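Long-range contact in extracellular solute-binding protein family 1 (Pseudothermotoga lettingae, PDB 5CI5), which probably binds sugars outside the cell for uptake by an ABC transporter, and is seen here holding alpha-D-tagatose: residues G87-T92 with P372-P377. Numbering follows the deposited sequence.
Sequences GGWVPT and PIPQYP
The phenol ring of Y376 meets G87 and G88 obliquely: its CD2 lies 3.4 Å from G87 O, while G88 CA stands a little farther from the same carbon. With CG anti to the backbone N (chi1 174°), the ring is laid alongside the glycine pair, CD2 and CE2 against G87 O. Glycine suits position 88 doubly: at its backbone angles (phi 88°) a CB would jam against the carbonyl oxygen of G87, and it would also run into Y376 CD2. The pyrrolidine ring of P91 rests its CB and CG against the flat carbonyl group of P372, CB at 3.7 Å from P372 O; its CG also touches P372 CB at 4.2 Å.

G88 is the N-cap of the following helix, and its carbonyl oxygen takes two bonds from T92, one from OG1 (2.8 Å) and one from the backbone N (3.3 Å), from opposite faces of the carbonyl plane. OG1 reaches it by standing beside its own backbone N. The same OG1 lies 3.2 Å from P374 O and 3.3 Å from P377 CD. A valine in place of T92, with a methyl where the hydroxyl stands, would probably leave G88 O with the backbone N as its one donor from this residue and crowd P374 O and P377 CD. On the other segment, a type I turn from I373 to Y376, closed by Y376 N to I373 O, leads into helix 376-391; proline suits the turn at P374 and the helix's first turn at P377, where no amide hydrogen is required.

The contact thus packs the start of helix 89-95, which follows strand 81-85, against the turn before helix 376-391. Y66 of helix 62-75 touches both T92 and P377, and Y376 OH hydrogen-bonds E190 of helix 190-202, beside the tagatose pocket that G87 also approaches.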
loop_
_atom_site.group_PDB
_atom_site.type_symbol
_atom_site.label_atom_id
_atom_site.label_comp_id
_atom_site.label_asym_id
_atom_site.label_seq_id
_atom_site.Cartn_x
_atom_site.Cartn_y
_atom_site.Cartn_z
ATOM N N GLY A 87 -1.298 0.612 -7.218
ATOM C CA GLY A 87 -0.219 1.544 -7.493
ATOM C C GLY A 87 0.476 1.292 -8.817
ATOM O O GLY A 87 1.657 0.926 -8.862
ATOM N N GLY A 88 -0.259 1.510 -9.904
ATOM C CA GLY A 88 0.326 1.567 -11.235
ATOM C C GLY A 88 0.457 0.269 -12.001
ATOM O O GLY A 88 0.825 0.279 -13.193
ATOM N N TRP A 89 0.229 -0.874 -11.366
ATOM C CA TRP A 89 0.457 -2.117 -12.104
ATOM C C TRP A 89 -0.560 -2.320 -13.226
ATOM O O TRP A 89 -0.205 -2.853 -14.279
ATOM C CB TRP A 89 0.407 -3.349 -11.209
ATOM C CG TRP A 89 1.416 -3.431 -10.096
ATOM C CD1 TRP A 89 2.215 -2.419 -9.583
ATOM C CD2 TRP A 89 1.741 -4.606 -9.350
ATOM N NE1 TRP A 89 2.975 -2.908 -8.552
ATOM C CE2 TRP A 89 2.715 -4.244 -8.392
ATOM C CE3 TRP A 89 1.309 -5.928 -9.407
ATOM C CZ2 TRP A 89 3.240 -5.157 -7.490
ATOM C CZ3 TRP A 89 1.825 -6.836 -8.504
ATOM C CH2 TRP A 89 2.787 -6.447 -7.565
ATOM N N VAL A 90 -1.823 -1.958 -13.008
ATOM C CA VAL A 90 -2.831 -2.284 -14.007
ATOM C C VAL A 90 -2.580 -1.500 -15.311
ATOM O O VAL A 90 -2.547 -2.077 -16.400
ATOM C CB VAL A 90 -4.248 -2.083 -13.428
ATOM C CG1 VAL A 90 -5.280 -2.238 -14.495
ATOM C CG2 VAL A 90 -4.464 -3.129 -12.357
ATOM N N PRO A 91 -2.318 -0.195 -15.225
ATOM C CA PRO A 91 -1.928 0.504 -16.468
ATOM C C PRO A 91 -0.680 -0.044 -17.140
ATOM O O PRO A 91 -0.638 -0.142 -18.377
ATOM C CB PRO A 91 -1.704 1.947 -15.988
ATOM C CG PRO A 91 -2.618 2.070 -14.829
ATOM C CD PRO A 91 -2.539 0.746 -14.116
ATOM N N THR A 92 0.323 -0.429 -16.350
ATOM C CA THR A 92 1.543 -1.005 -16.902
ATOM C C THR A 92 1.217 -2.286 -17.702
ATOM O O THR A 92 1.652 -2.452 -18.861
ATOM C CB THR A 92 2.539 -1.332 -15.793
ATOM O OG1 THR A 92 2.869 -0.127 -15.101
ATOM C CG2 THR A 92 3.803 -1.954 -16.325
ATOM N N PRO A 372 -1.197 6.886 -12.665
ATOM C CA PRO A 372 -1.723 5.672 -13.330
ATOM C C PRO A 372 -1.185 5.550 -14.753
ATOM O O PRO A 372 -1.923 5.635 -15.754
ATOM C CB PRO A 372 -3.245 5.893 -13.292
ATOM C CG PRO A 372 -3.373 7.368 -13.391
ATOM C CD PRO A 372 -2.242 7.918 -12.547
ATOM N N ILE A 373 0.125 5.352 -14.838
ATOM C CA ILE A 373 0.829 5.325 -16.120
ATOM C C ILE A 373 1.754 4.141 -16.173
ATOM O O ILE A 373 2.239 3.647 -15.135
ATOM C CB ILE A 373 1.620 6.648 -16.359
ATOM C CG1 ILE A 373 2.760 6.782 -15.338
ATOM C CG2 ILE A 373 0.662 7.836 -16.309
ATOM C CD1 ILE A 373 3.620 8.038 -15.498
ATOM N N PRO A 374 2.023 3.659 -17.388
ATOM C CA PRO A 374 2.808 2.437 -17.545
ATOM C C PRO A 374 4.246 2.588 -17.102
ATOM O O PRO A 374 4.932 1.589 -16.892
ATOM C CB PRO A 374 2.720 2.153 -19.060
ATOM C CG PRO A 374 1.752 3.087 -19.612
ATOM C CD PRO A 374 1.595 4.224 -18.686
ATOM N N GLN A 375 4.712 3.826 -16.972
ATOM C CA GLN A 375 6.074 4.090 -16.553
ATOM C C GLN A 375 6.266 4.010 -15.030
ATOM O O GLN A 375 7.406 4.100 -14.552
ATOM C CB GLN A 375 6.514 5.480 -17.013
ATOM C CG GLN A 375 6.625 5.612 -18.518
ATOM C CD GLN A 375 5.331 5.956 -19.192
ATOM O OE1 GLN A 375 4.277 6.094 -18.569
ATOM N NE2 GLN A 375 5.404 6.102 -20.509
ATOM N N TYR A 376 5.175 3.883 -14.263
ATOM C CA TYR A 376 5.290 4.116 -12.828
ATOM C C TYR A 376 6.298 3.136 -12.156
ATOM O O TYR A 376 7.130 3.555 -11.354
ATOM C CB TYR A 376 3.931 4.061 -12.117
ATOM C CG TYR A 376 4.185 4.172 -10.632
ATOM C CD1 TYR A 376 4.656 5.366 -10.089
ATOM C CD2 TYR A 376 4.104 3.069 -9.800
ATOM C CE1 TYR A 376 4.965 5.469 -8.761
ATOM C CE2 TYR A 376 4.425 3.173 -8.465
ATOM C CZ TYR A 376 4.859 4.364 -7.957
ATOM O OH TYR A 376 5.224 4.464 -6.643
ATOM N N PRO A 377 6.237 1.828 -12.455
ATOM C CA PRO A 377 7.191 0.975 -11.726
ATOM C C PRO A 377 8.662 1.353 -11.906
ATOM O O PRO A 377 9.422 1.331 -10.925
ATOM C CB PRO A 377 6.900 -0.416 -12.298
ATOM C CG PRO A 377 5.418 -0.359 -12.568
ATOM C CD PRO A 377 5.193 1.045 -13.126
#